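Long-range contacts in N-acetyl-beta-D glucosaminidase (Rhizomucor miehei CAU432, PDB 4ZM6), which probably cleaves beta-linked N-acetylglucosamine through a glycoside hydrolase family 3 barrel and carries a GCN5-related glucosamine N-acetyltransferase region that binds acetyl coenzyme A: residues G20-E25 against F45-A50; L75-D80 against G126-L131; A132-V137 against G147-G152; N138-N143 against H184-T189; S227-H232 against I266-E271. One frame throughout, in Å; residues are numbered along the deposited sequence. Where two conformers were deposited one is given.

Contact 1: residues G20-E25 against F45-A50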
# COMPACT_ATOMS: atom_id res chain seq x y z
N GLY A 20 -24.23 -24.89 -21.86
CA GLY A 20 -24.26 -26.19 -21.20
C GLY A 20 -25.23 -27.17 -21.84
O GLY A 20 -25.65 -27.00 -22.99
N PHE A 21 -25.58 -28.21 -21.08
CA PHE A 21 -26.52 -29.25 -21.52
C PHE A 21 -26.84 -30.19 -20.35
O PHE A 21 -26.34 -30.00 -19.24
CB PHE A 21 -25.95 -30.05 -22.70
CG PHE A 21 -24.67 -30.77 -22.40
CD1 PHE A 21 -24.68 -32.01 -21.77
CD2 PHE A 21 -23.45 -30.21 -22.75
CE1 PHE A 21 -23.50 -32.67 -21.49
CE2 PHE A 21 -22.26 -30.88 -22.47
CZ PHE A 21 -22.29 -32.11 -21.84
N ASP A 22 -27.68 -31.19 -20.62
CA ASP A 22 -28.02 -32.21 -19.62
C ASP A 22 -27.54 -33.59 -20.08
O ASP A 22 -27.39 -33.84 -21.27
CB ASP A 22 -29.54 -32.23 -19.40
CG ASP A 22 -29.92 -32.66 -18.00
OD1 ASP A 22 -29.34 -33.64 -17.49
OD2 ASP A 22 -30.80 -32.01 -17.39
N GLY A 23 -27.28 -34.47 -19.11
CA GLY A 23 -26.87 -35.85 -19.40
C GLY A 23 -25.38 -36.07 -19.24
O GLY A 23 -24.66 -35.18 -18.79
N LEU A 24 -24.92 -37.26 -19.64
CA LEU A 24 -23.52 -37.68 -19.45
C LEU A 24 -22.84 -37.97 -20.79
O LEU A 24 -21.80 -38.63 -20.83
CB LEU A 24 -23.46 -38.92 -18.53
CG LEU A 24 -24.56 -39.02 -17.46
CD1 LEU A 24 -25.72 -39.88 -17.94
CD2 LEU A 24 -24.02 -39.57 -16.15
N GLU A 25 -23.43 -37.47 -21.87
CA GLU A 25 -22.93 -37.65 -23.22
C GLU A 25 -23.52 -36.50 -24.04
O GLU A 25 -24.52 -35.93 -23.62
CB GLU A 25 -23.37 -39.02 -23.76
CG GLU A 25 -22.63 -39.51 -25.00
CD GLU A 25 -22.77 -41.00 -25.26
OE1 GLU A 25 -23.54 -41.67 -24.52
OE2 GLU A 25 -22.12 -41.50 -26.20
N PHE A 45 -21.72 -29.23 -15.48
CA PHE A 45 -22.17 -29.26 -14.09
C PHE A 45 -22.18 -30.70 -13.60
O PHE A 45 -21.86 -31.61 -14.36
CB PHE A 45 -23.58 -28.67 -13.99
CG PHE A 45 -23.66 -27.22 -14.37
CD1 PHE A 45 -23.71 -26.83 -15.70
CD2 PHE A 45 -23.71 -26.23 -13.38
CE1 PHE A 45 -23.79 -25.49 -16.05
CE2 PHE A 45 -23.80 -24.89 -13.73
CZ PHE A 45 -23.83 -24.52 -15.06
N SER A 46 -22.54 -30.93 -12.33
CA SER A 46 -22.62 -32.29 -11.78
C SER A 46 -23.53 -33.22 -12.59
O SER A 46 -23.29 -34.43 -12.64
CB SER A 46 -23.07 -32.26 -10.32
OG SER A 46 -22.36 -31.28 -9.59
N ARG A 47 -24.57 -32.66 -13.21
CA ARG A 47 -25.41 -33.38 -14.16
C ARG A 47 -24.57 -34.13 -15.19
O ARG A 47 -24.83 -35.29 -15.50
CB ARG A 47 -26.34 -32.41 -14.90
CG ARG A 47 -26.74 -31.19 -14.08
CD ARG A 47 -26.67 -29.93 -14.93
NE ARG A 47 -27.88 -29.69 -15.70
CZ ARG A 47 -27.93 -28.90 -16.77
NH1 ARG A 47 -26.84 -28.27 -17.18
NH2 ARG A 47 -29.08 -28.74 -17.42
N ASN A 48 -23.54 -33.45 -15.71
CA ASN A 48 -22.68 -34.00 -16.76
C ASN A 48 -21.50 -34.83 -16.24
O ASN A 48 -21.00 -35.71 -16.95
CB ASN A 48 -22.17 -32.87 -17.66
CG ASN A 48 -23.27 -31.90 -18.07
OD1 ASN A 48 -23.07 -30.69 -18.08
ND2 ASN A 48 -24.44 -32.44 -18.40
N ILE A 49 -21.07 -34.57 -15.01
CA ILE A 49 -19.97 -35.33 -14.40
C ILE A 49 -20.50 -36.68 -13.92
O ILE A 49 -21.00 -36.80 -12.80
CB ILE A 49 -19.25 -34.54 -13.26
CG1 ILE A 49 -18.24 -33.55 -13.85
CG2 ILE A 49 -18.48 -35.47 -12.32
CD1 ILE A 49 -18.81 -32.50 -14.78
N ALA A 50 -20.39 -37.68 -14.79
CA ALA A 50 -20.74 -39.05 -14.41
C ALA A 50 -19.65 -39.57 -13.49
O ALA A 50 -19.88 -39.76 -12.30
CB ALA A 50 -20.87 -39.94 -15.64

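Contact 2: residues L75-D80 against G126-L131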
# COMPACT_ATOMS: atom_id res chain seq x y z
N LEU A 75 -12.31 -26.43 -28.56
CA LEU A 75 -13.28 -25.91 -27.61
C LEU A 75 -12.66 -25.64 -26.25
O LEU A 75 -11.68 -26.29 -25.87
CB LEU A 75 -14.43 -26.91 -27.41
CG LEU A 75 -15.30 -27.30 -28.61
CD1 LEU A 75 -16.38 -28.28 -28.16
CD2 LEU A 75 -15.92 -26.08 -29.26
N PHE A 76 -13.22 -24.67 -25.54
CA PHE A 76 -13.02 -24.54 -24.11
C PHE A 76 -14.10 -25.38 -23.45
O PHE A 76 -15.24 -25.39 -23.90
CB PHE A 76 -13.15 -23.08 -23.65
CG PHE A 76 -11.83 -22.36 -23.50
CD1 PHE A 76 -10.86 -22.84 -22.63
CD2 PHE A 76 -11.59 -21.17 -24.18
CE1 PHE A 76 -9.65 -22.17 -22.48
CE2 PHE A 76 -10.39 -20.50 -24.03
CZ PHE A 76 -9.42 -20.99 -23.18
N ILE A 77 -13.73 -26.09 -22.38
CA ILE A 77 -14.68 -26.86 -21.59
C ILE A 77 -14.56 -26.41 -20.13
O ILE A 77 -13.68 -26.85 -19.39
CB ILE A 77 -14.41 -28.37 -21.72
CG1 ILE A 77 -14.54 -28.80 -23.18
CG2 ILE A 77 -15.37 -29.18 -20.85
CD1 ILE A 77 -14.29 -30.27 -23.42
N ALA A 78 -15.46 -25.52 -19.73
CA ALA A 78 -15.39 -24.85 -18.44
C ALA A 78 -16.19 -25.57 -17.36
O ALA A 78 -16.96 -26.49 -17.65
CB ALA A 78 -15.86 -23.41 -18.57
N VAL A 79 -16.00 -25.14 -16.11
CA VAL A 79 -16.69 -25.72 -14.97
C VAL A 79 -16.56 -24.81 -13.73
O VAL A 79 -15.56 -24.12 -13.56
CB VAL A 79 -16.14 -27.13 -14.65
CG1 VAL A 79 -14.74 -27.05 -14.05
CG2 VAL A 79 -17.07 -27.88 -13.72
N ASP A 80 -17.59 -24.81 -12.88
CA ASP A 80 -17.54 -24.10 -11.60
C ASP A 80 -16.94 -24.98 -10.51
O ASP A 80 -17.68 -25.58 -9.72
CB ASP A 80 -18.95 -23.71 -11.15
CG ASP A 80 -19.46 -22.45 -11.79
OD1 ASP A 80 -18.81 -21.40 -11.63
OD2 ASP A 80 -20.52 -22.52 -12.44
N GLY A 126 -10.14 -33.33 -19.16
CA GLY A 126 -10.51 -32.54 -20.33
C GLY A 126 -11.04 -31.15 -20.01
O GLY A 126 -11.31 -30.38 -20.93
N MET A 127 -11.19 -30.83 -18.72
CA MET A 127 -11.51 -29.46 -18.31
C MET A 127 -10.29 -28.57 -18.44
O MET A 127 -9.22 -28.91 -17.93
CB MET A 127 -12.01 -29.37 -16.86
CG MET A 127 -13.52 -29.36 -16.74
SD MET A 127 -14.16 -31.00 -17.07
CE MET A 127 -13.82 -31.82 -15.51
N ASN A 128 -10.48 -27.43 -19.08
CA ASN A 128 -9.39 -26.50 -19.35
C ASN A 128 -9.79 -25.05 -19.09
O ASN A 128 -9.27 -24.13 -19.71
CB ASN A 128 -8.90 -26.70 -20.79
CG ASN A 128 -10.03 -26.69 -21.80
OD1 ASN A 128 -11.19 -26.41 -21.47
ND2 ASN A 128 -9.71 -27.00 -23.05
N TRP A 129 -10.72 -24.86 -18.16
CA TRP A 129 -11.17 -23.53 -17.75
C TRP A 129 -12.00 -23.66 -16.48
O TRP A 129 -13.16 -24.06 -16.52
CB TRP A 129 -12.01 -22.86 -18.84
CG TRP A 129 -12.31 -21.39 -18.59
CD1 TRP A 129 -12.25 -20.72 -17.40
CD2 TRP A 129 -12.73 -20.43 -19.56
NE1 TRP A 129 -12.59 -19.41 -17.58
CE2 TRP A 129 -12.89 -19.20 -18.89
CE3 TRP A 129 -12.98 -20.48 -20.94
CZ2 TRP A 129 -13.29 -18.04 -19.55
CZ3 TRP A 129 -13.38 -19.33 -21.59
CH2 TRP A 129 -13.54 -18.12 -20.89
N ASN A 130 -11.41 -23.31 -15.34
CA ASN A 130 -12.14 -23.28 -14.10
C ASN A 130 -12.69 -21.87 -13.87
O ASN A 130 -11.94 -20.89 -13.87
CB ASN A 130 -11.25 -23.71 -12.94
CG ASN A 130 -12.03 -23.97 -11.66
OD1 ASN A 130 -13.25 -23.79 -11.61
ND2 ASN A 130 -11.32 -24.39 -10.61
N LEU A 131 -14.01 -21.77 -13.69
CA LEU A 131 -14.66 -20.49 -13.41
C LEU A 131 -14.43 -20.17 -11.94
O LEU A 131 -15.28 -20.41 -11.09
CB LEU A 131 -16.15 -20.54 -13.75
CG LEU A 131 -16.49 -20.94 -15.18
CD1 LEU A 131 -17.98 -21.18 -15.32
CD2 LEU A 131 -16.01 -19.89 -16.17

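Contact 3: residues A132-V137 against G147-G152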
# COMPACT_ATOMS: atom_id res chain seq x y z
N ALA A 132 -13.24 -19.64 -11.66
CA ALA A 132 -12.79 -19.41 -10.30
C ALA A 132 -11.50 -18.59 -10.39
O ALA A 132 -10.89 -18.50 -11.46
CB ALA A 132 -12.54 -20.74 -9.60
N PRO A 133 -11.07 -17.98 -9.27
CA PRO A 133 -11.66 -18.03 -7.95
C PRO A 133 -12.68 -16.93 -7.72
O PRO A 133 -12.82 -16.02 -8.53
CB PRO A 133 -10.46 -17.80 -7.04
CG PRO A 133 -9.63 -16.83 -7.82
CD PRO A 133 -9.87 -17.13 -9.28
N VAL A 134 -13.38 -17.03 -6.60
CA VAL A 134 -14.28 -16.00 -6.13
C VAL A 134 -13.45 -14.96 -5.38
O VAL A 134 -12.71 -15.30 -4.46
CB VAL A 134 -15.36 -16.61 -5.21
CG1 VAL A 134 -16.19 -15.53 -4.53
CG2 VAL A 134 -16.25 -17.54 -6.00
N LEU A 135 -13.55 -13.70 -5.80
CA LEU A 135 -12.88 -12.59 -5.10
C LEU A 135 -13.89 -11.67 -4.39
O LEU A 135 -13.53 -10.57 -3.97
CB LEU A 135 -12.04 -11.77 -6.08
CG LEU A 135 -10.98 -12.52 -6.89
CD1 LEU A 135 -10.05 -11.52 -7.55
CD2 LEU A 135 -10.17 -13.47 -6.03
N ASP A 136 -15.13 -12.14 -4.25
CA ASP A 136 -16.15 -11.42 -3.47
C ASP A 136 -15.73 -11.39 -2.01
O ASP A 136 -15.14 -12.35 -1.52
CB ASP A 136 -17.50 -12.10 -3.57
CG ASP A 136 -17.99 -12.24 -4.99
OD1 ASP A 136 -17.82 -11.29 -5.80
OD2 ASP A 136 -18.57 -13.30 -5.30
N VAL A 137 -16.04 -10.30 -1.32
CA VAL A 137 -15.58 -10.08 0.05
C VAL A 137 -16.75 -10.14 1.02
O VAL A 137 -17.69 -9.36 0.92
CB VAL A 137 -14.87 -8.72 0.20
CG1 VAL A 137 -14.32 -8.54 1.61
CG2 VAL A 137 -13.75 -8.59 -0.83
N GLY A 147 -21.17 -17.25 0.66
CA GLY A 147 -21.00 -17.38 2.09
C GLY A 147 -19.57 -17.77 2.28
O GLY A 147 -18.67 -16.92 2.24
N VAL A 148 -19.35 -19.07 2.44
CA VAL A 148 -18.01 -19.63 2.55
C VAL A 148 -17.29 -19.70 1.20
O VAL A 148 -16.16 -20.17 1.13
CB VAL A 148 -18.05 -21.03 3.22
CG1 VAL A 148 -18.58 -20.90 4.64
CG2 VAL A 148 -18.88 -22.02 2.41
N ARG A 149 -17.94 -19.23 0.14
CA ARG A 149 -17.32 -19.11 -1.17
C ARG A 149 -16.32 -17.95 -1.22
O ARG A 149 -15.46 -17.91 -2.10
CB ARG A 149 -18.38 -18.92 -2.26
CG ARG A 149 -19.33 -20.10 -2.41
CD ARG A 149 -20.50 -19.74 -3.30
NE ARG A 149 -20.10 -19.53 -4.69
CZ ARG A 149 -20.89 -19.02 -5.64
NH1 ARG A 149 -22.14 -18.66 -5.36
NH2 ARG A 149 -20.42 -18.86 -6.87
N SER A 150 -16.45 -17.00 -0.30
CA SER A 150 -15.47 -15.92 -0.17
C SER A 150 -14.41 -16.31 0.85
O SER A 150 -14.70 -16.99 1.83
CB SER A 150 -16.15 -14.62 0.26
OG SER A 150 -15.20 -13.64 0.64
N TYR A 151 -13.18 -15.86 0.63
CA TYR A 151 -12.07 -16.18 1.53
C TYR A 151 -12.26 -15.54 2.91
O TYR A 151 -11.73 -16.05 3.91
CB TYR A 151 -10.73 -15.73 0.95
CG TYR A 151 -10.34 -16.38 -0.37
CD1 TYR A 151 -9.88 -17.70 -0.41
CD2 TYR A 151 -10.42 -15.67 -1.56
CE1 TYR A 151 -9.52 -18.28 -1.61
CE2 TYR A 151 -10.06 -16.25 -2.77
CZ TYR A 151 -9.61 -17.56 -2.79
OH TYR A 151 -9.25 -18.13 -4.00
N GLY A 152 -12.99 -14.42 2.96
CA GLY A 152 -13.29 -13.77 4.23
C GLY A 152 -13.68 -12.31 4.12
O GLY A 152 -14.04 -11.81 3.05
O HOH W 1 -13.26 -14.43 -1.86

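Contact 4: residues N138-N143 against H184-T189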
# COMPACT_ATOMS: atom_id res chain seq x y z
N ASN A 138 -16.67 -11.06 1.98
CA ASN A 138 -17.81 -11.36 2.85
C ASN A 138 -17.86 -10.55 4.15
O ASN A 138 -17.57 -11.06 5.24
CB ASN A 138 -17.83 -12.86 3.16
CG ASN A 138 -19.22 -13.42 3.10
OD1 ASN A 138 -19.82 -13.45 2.03
ND2 ASN A 138 -19.75 -13.86 4.23
N ASN A 139 -18.26 -9.29 4.02
CA ASN A 139 -18.50 -8.41 5.16
C ASN A 139 -19.97 -8.41 5.64
O ASN A 139 -20.31 -7.70 6.58
CB ASN A 139 -18.03 -6.99 4.84
CG ASN A 139 -18.58 -6.47 3.53
OD1 ASN A 139 -19.50 -7.06 2.95
ND2 ASN A 139 -18.02 -5.37 3.04
N ASN A 140 -20.82 -9.20 4.98
CA ASN A 140 -22.23 -9.34 5.37
C ASN A 140 -22.55 -10.71 6.02
O ASN A 140 -22.64 -11.73 5.32
CB ASN A 140 -23.16 -9.12 4.16
CG ASN A 140 -24.62 -8.94 4.57
OD1 ASN A 140 -25.03 -9.33 5.67
ND2 ASN A 140 -25.41 -8.35 3.69
N PRO A 141 -22.75 -10.72 7.35
CA PRO A 141 -23.12 -11.92 8.10
C PRO A 141 -24.28 -12.75 7.52
O PRO A 141 -24.36 -13.96 7.79
CB PRO A 141 -23.50 -11.36 9.47
CG PRO A 141 -22.64 -10.16 9.62
CD PRO A 141 -22.51 -9.57 8.25
N LEU A 142 -25.18 -12.12 6.76
CA LEU A 142 -26.39 -12.79 6.26
C LEU A 142 -26.35 -13.10 4.75
O LEU A 142 -27.41 -13.31 4.14
CB LEU A 142 -27.62 -11.94 6.60
CG LEU A 142 -28.02 -11.91 8.08
CD1 LEU A 142 -28.44 -10.51 8.53
CD2 LEU A 142 -29.13 -12.92 8.36
N ASN A 143 -25.16 -13.13 4.15
CA ASN A 143 -25.02 -13.40 2.71
C ASN A 143 -25.28 -14.87 2.38
O ASN A 143 -24.52 -15.74 2.80
CB ASN A 143 -23.63 -12.98 2.21
CG ASN A 143 -23.48 -13.09 0.70
OD1 ASN A 143 -24.21 -13.83 0.04
ND2 ASN A 143 -22.52 -12.37 0.15
N HIS A 184 -19.82 -9.10 -5.21
CA HIS A 184 -21.12 -9.61 -4.79
C HIS A 184 -21.17 -9.93 -3.30
O HIS A 184 -22.17 -10.44 -2.81
CB HIS A 184 -21.45 -10.87 -5.59
CG HIS A 184 -22.91 -11.11 -5.77
ND1 HIS A 184 -23.76 -11.37 -4.71
CD2 HIS A 184 -23.68 -11.13 -6.89
CE1 HIS A 184 -24.99 -11.53 -5.17
NE2 HIS A 184 -24.97 -11.39 -6.49
N GLY A 185 -20.10 -9.65 -2.58
CA GLY A 185 -19.98 -10.08 -1.19
C GLY A 185 -20.80 -9.32 -0.17
O GLY A 185 -21.02 -9.81 0.94
N ASP A 186 -21.25 -8.11 -0.52
CA ASP A 186 -22.02 -7.29 0.42
C ASP A 186 -23.48 -7.16 -0.00
O ASP A 186 -23.88 -6.17 -0.62
CB ASP A 186 -21.38 -5.90 0.59
CG ASP A 186 -21.84 -5.20 1.87
OD1 ASP A 186 -22.85 -5.62 2.48
OD2 ASP A 186 -21.18 -4.21 2.27
N THR A 187 -24.25 -8.19 0.33
CA THR A 187 -25.72 -8.15 0.27
C THR A 187 -26.28 -9.35 1.04
O THR A 187 -25.56 -10.30 1.34
CB THR A 187 -26.28 -8.19 -1.18
OG1 THR A 187 -25.25 -7.89 -2.13
CG2 THR A 187 -27.42 -7.18 -1.34
N ALA A 188 -27.56 -9.27 1.40
CA ALA A 188 -28.31 -10.41 1.92
C ALA A 188 -29.14 -11.09 0.82
O ALA A 188 -29.71 -12.16 1.05
CB ALA A 188 -29.21 -9.97 3.07
N THR A 189 -29.20 -10.48 -0.36
CA THR A 189 -30.01 -10.98 -1.48
C THR A 189 -29.22 -11.98 -2.33
O THR A 189 -28.04 -11.78 -2.62
CB THR A 189 -30.49 -9.82 -2.38
OG1 THR A 189 -31.16 -8.82 -1.58
CG2 THR A 189 -31.45 -10.32 -3.47
O HOH W 2 -22.50 -6.05 5.77

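Contact 5: residues S227-H232 against I266-E271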
# COMPACT_ATOMS: atom_id res chain seq x y z
N SER A 227 -9.29 -14.19 -17.52
CA SER A 227 -10.62 -13.64 -17.75
C SER A 227 -11.23 -13.07 -16.46
O SER A 227 -10.80 -13.39 -15.35
CB SER A 227 -11.55 -14.69 -18.35
OG SER A 227 -12.13 -15.51 -17.34
N VAL A 228 -12.24 -12.22 -16.63
CA VAL A 228 -12.98 -11.63 -15.52
C VAL A 228 -14.47 -11.84 -15.76
O VAL A 228 -14.97 -11.57 -16.85
CB VAL A 228 -12.69 -10.12 -15.40
CG1 VAL A 228 -13.56 -9.49 -14.31
CG2 VAL A 228 -11.22 -9.88 -15.10
N MET A 229 -15.19 -12.30 -14.74
CA MET A 229 -16.63 -12.51 -14.85
C MET A 229 -17.41 -11.40 -14.14
O MET A 229 -17.14 -11.06 -12.99
CB MET A 229 -17.02 -13.86 -14.26
CG MET A 229 -18.47 -14.26 -14.53
SD MET A 229 -18.97 -15.70 -13.58
CE MET A 229 -18.10 -16.98 -14.46
N VAL A 230 -18.40 -10.86 -14.84
CA VAL A 230 -19.26 -9.82 -14.30
C VAL A 230 -20.58 -10.45 -13.84
O VAL A 230 -21.37 -10.93 -14.65
CB VAL A 230 -19.55 -8.75 -15.36
CG1 VAL A 230 -20.31 -7.59 -14.76
CG2 VAL A 230 -18.24 -8.27 -15.99
N GLY A 231 -20.81 -10.44 -12.53
CA GLY A 231 -22.06 -10.95 -11.98
C GLY A 231 -23.23 -10.04 -12.29
O GLY A 231 -23.10 -9.04 -13.00
N HIS A 232 -24.40 -10.40 -11.74
CA HIS A 232 -25.63 -9.64 -11.95
C HIS A 232 -26.02 -8.93 -10.67
O HIS A 232 -26.58 -9.54 -9.76
CB HIS A 232 -26.76 -10.57 -12.40
CG HIS A 232 -26.35 -11.54 -13.46
ND1 HIS A 232 -26.05 -11.16 -14.74
CD2 HIS A 232 -26.21 -12.89 -13.42
CE1 HIS A 232 -25.73 -12.23 -15.45
NE2 HIS A 232 -25.82 -13.29 -14.67
N ILE A 266 -16.39 -11.94 -19.42
CA ILE A 266 -17.49 -12.89 -19.61
C ILE A 266 -18.58 -12.60 -18.57
O ILE A 266 -18.30 -12.00 -17.53
CB ILE A 266 -16.98 -14.35 -19.50
CG1 ILE A 266 -18.10 -15.35 -19.80
CG2 ILE A 266 -16.38 -14.64 -18.13
CD1 ILE A 266 -17.60 -16.75 -20.10
N THR A 267 -19.82 -12.99 -18.86
CA THR A 267 -20.92 -12.81 -17.91
C THR A 267 -21.08 -14.03 -17.01
O THR A 267 -20.59 -15.12 -17.32
CB THR A 267 -22.29 -12.59 -18.61
OG1 THR A 267 -22.84 -13.84 -19.02
CG2 THR A 267 -22.16 -11.64 -19.81
N ASP A 268 -21.78 -13.84 -15.90
CA ASP A 268 -22.30 -14.95 -15.12
C ASP A 268 -23.49 -15.53 -15.91
O ASP A 268 -23.94 -14.91 -16.88
CB ASP A 268 -22.73 -14.47 -13.72
CG ASP A 268 -22.91 -15.60 -12.72
OD1 ASP A 268 -22.82 -16.78 -13.11
OD2 ASP A 268 -23.13 -15.31 -11.52
N CYS A 269 -23.97 -16.70 -15.49
CA CYS A 269 -25.09 -17.37 -16.17
C CYS A 269 -26.25 -16.42 -16.48
O CYS A 269 -26.87 -15.87 -15.57
CB CYS A 269 -25.60 -18.55 -15.32
SG CYS A 269 -26.63 -19.76 -16.20
N LEU A 270 -26.55 -16.25 -17.77
CA LEU A 270 -27.64 -15.38 -18.21
C LEU A 270 -29.04 -15.96 -17.98
O LEU A 270 -30.03 -15.34 -18.35
CB LEU A 270 -27.47 -15.02 -19.70
CG LEU A 270 -26.28 -14.15 -20.07
CD1 LEU A 270 -26.14 -14.06 -21.58
CD2 LEU A 270 -26.42 -12.75 -19.47
N GLU A 271 -29.13 -17.14 -17.38
CA GLU A 271 -30.42 -17.78 -17.10
C GLU A 271 -30.86 -17.63 -15.64
O GLU A 271 -31.93 -18.12 -15.27
CB GLU A 271 -30.38 -19.26 -17.49
CG GLU A 271 -30.20 -19.48 -18.98
CD GLU A 271 -30.44 -20.92 -19.40
OE1 GLU A 271 -30.97 -21.72 -18.59
OE2 GLU A 271 -30.09 -21.27 -20.56

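Contact 1: residues G20-E25 against F45-A50
The N48 amide leans over one face of the F21 ring, the two planes 31° apart, with OD1 of N48 above the ring plane toward the rim. F21 starts from a CB turned away from the facing loop; with CG set between its own N and carbonyl carbon (chi1 61°), the ring folds back to meet the amide. Both hydrogens of the amide nitrogen go to the same loop. N48 ND2 gives one to G23 O at 2.8 Å, in the carbonyl plane and on a lone pair, and the other to F21 O at 3.2 Å, from well above that carbonyl plane. At its other end N48 OD1 receives F45 N at 3.3 Å, which ties the amide to its own turn and fixes which way round it sits. R47 crosses D22 at about a right angle, and R47 NH2 makes a long salt bridge of 3.7 Å to D22 OD2; R47 has a second conformer, so this pairing is doubtful. L24 CD2 packs on A50 CB at the outer end. Positive phi at G23 suits glycine. Both loops follow neighbouring parallel strands, 17-19 and 41-44, as beta-alpha loops at the C-terminal rim of a TIM barrel.

Contact 2: residues L75-D80 against G126-L131
Backbone bonds pair V79 with N130 in parallel register: L131 N reaches V79 O at 2.8 Å in a nearly straight bond, whereas V79 N to W129 O, at 3.1 Å, is bent and weak. Further back the N128 side chain does the work of a strand edge. N128 CG sits between the backbone N and carbonyl carbon (chi1 50°), which swings N128 OD1 round to take I77 N on a lone pair at 2.7 Å; N128 N returns a bond of 3.3 Å to I77 O, so both polar atoms of I77 are held by one residue. The strands 76-79 and 129-130 are consecutive parallel neighbours joined through helix 108-125, a beta-alpha-beta crossover of the TIM barrel, and the side chains sort onto its two faces.

Aromatic contact lies on the face that carries A78 and W129. The indole turns its CE3 edge to the face of F76 in a T-shaped pair, ring centroids 4.7 Å apart and planes at 67°. W129 NE1 points on to S177 OG. Apolar contacts continue this face with A78 CB against W129 CB at 3.9 Å and, further along, L131 CG. On the other face V79 CG1 meets M127 CG at 3.7 Å, the two side chains crossing at about a right angle beside L122 of helix 108-125. Charge gathers at the strand end: the D80 carboxylate lies alongside L131 CB and forms salt bridges to K179 and R88, while N130 ND2 bonds to Q81 O.

Contact 3: residues A132-V137 against G147-G152
D136 O takes two donors, the S150 hydroxyl OG at 2.5 Å and a water at 2.8 Å. With OG anti to its backbone N (chi1 168°), S150 presents the hydroxyl across to that carbonyl. The same water donates to V134 O at 2.8 Å and accepts from Y151 N at 2.9 Å, so one molecule links three backbone groups of the two segments, beside the direct bond from S150 OG to D136 O. Around this polar centre V134 CB rests on R149 O at 3.4 Å, and Y151 extends past V134 O so that Y151 OH meets P133 CB at 3.3 Å. L135 CD2 comes to the ring edge near its plane.

Both segments belong to the long loop between strand 129-130 and helix 155-171 of the TIM barrel, folded back on itself. A type I turn, G147 to S150, brings the chain round, and an ST turn follows, in which G152 N reaches S150 OG at 3.3 Å.

The second shell sets the ends of these side chains. Y151 OH bonds to Q165 OE1 on helix 155-171, and R149 forms a salt bridge to E82 and a bond to V145 O. D136 OD1 accepts from H180 N and H184 N, binding this loop to strand 178-181 and to the loop that follows it.

Contact 4: residues N138-N143 against H184-T189
N143 ND2 donates to G185 O at 3.1 Å, the hydrogen bond that joins the two loops directly. The donor stands well above the G185 carbonyl plane, 58° out of it, and is therefore not on a lone pair. N143 CG runs anti to its backbone N (chi1 -174°), which carries the amide across the gap and lays N143 CB against T187 O at 3.4 Å. The far end of this amide is held too: N143 OD1 accepts from I146 N, which settles its rotation.

N140 supplies the shape of the first loop. N140 OD1 accepts L142 N at 3.0 Å in an Asx turn, and its backbone O accepts N143 N in a type I turn from N140 to N143 that overlaps it. These are two beta-alpha loops of the TIM barrel, following strands 129-130 and 178-181, and the first also touches the following alpha/beta domain through a weak bond from N482 ND2 to N143 O. The other end of the N140 amide, ND2, lies against the T187 carbonyl at an angle too poor for a hydrogen bond.

N139 and D186 cross at about a right angle, amide and carboxylate planes 63° apart, with N139 OD1 beside D186 CB. A water bonded to N139 O at 2.9 Å gives a second, weak bond to D186 OD1, whereas D186 OD2 forms a salt bridge to K200. L142 CB and A188 CB meet at 4.3 Å at the exposed end.

Contact 5: residues S227-H232 against I266-E271
M229 reaches along the neighbouring strand atom by atom: M229 CB touches I266 CG2 at 4.0 Å, CG lies 3.6 Å from D268 N, and SD passes D268 CA at 3.7 Å. The chain runs extended, CG anti to the backbone N (chi1 -171°), and bends only at its last torsion, where CE turns off toward L131 in the barrel interior. I266 shares that face and sets its CG2 near M229 CA and V228 O.

Beneath these side chains the parallel ladder climbs in regular steps: V228 O accepts I266 N at 3.0 Å, and I266 O accepts V230 N at 2.9 Å. The third rung, D268 N to V230 O at 3.2 Å, comes from above the carbonyl plane. Strands 227-230 and 264-267 with helix 251-258 form one beta-alpha-beta unit of the TIM barrel.

Past the ladder the H232 side chain turns toward residues 268-270. Its ring plane is within 7° of the D268 carboxylate plane, but the two do not stack: the nearest approach of these side chains is H232 NE2 to D268 CB. H232 NE2 donates to C269 O at 2.9 Å from well above the carbonyl plane, while CE1 meets L270 CD2. D268 is held from its own side: its OD1 accepts C269 N, and its backbone O accepts the T267 hydroxyl, which also makes a weak bond with M297 N of strand 296-298.

From the N terminus, contact 1 joins the loops after strands 17-19 and 41-44, neighbours connected through helix 28-37. Contact 2 comes next in series and pairs strand 76-79 with strand 129-130; D80 lies against the F45 ring of contact 1. The chain runs straight from 126-131 into the long loop of contact 3, whose segments alternate with those of contact 4: the two cross, and a probable bond from N138 N to G152 O is among the links between them. Contact 5 then pairs strands 227-230 and 264-267. S227 and M229 pack on W129 and L131 of contact 2 in the barrel interior, and H184 of contact 4 lies near H232.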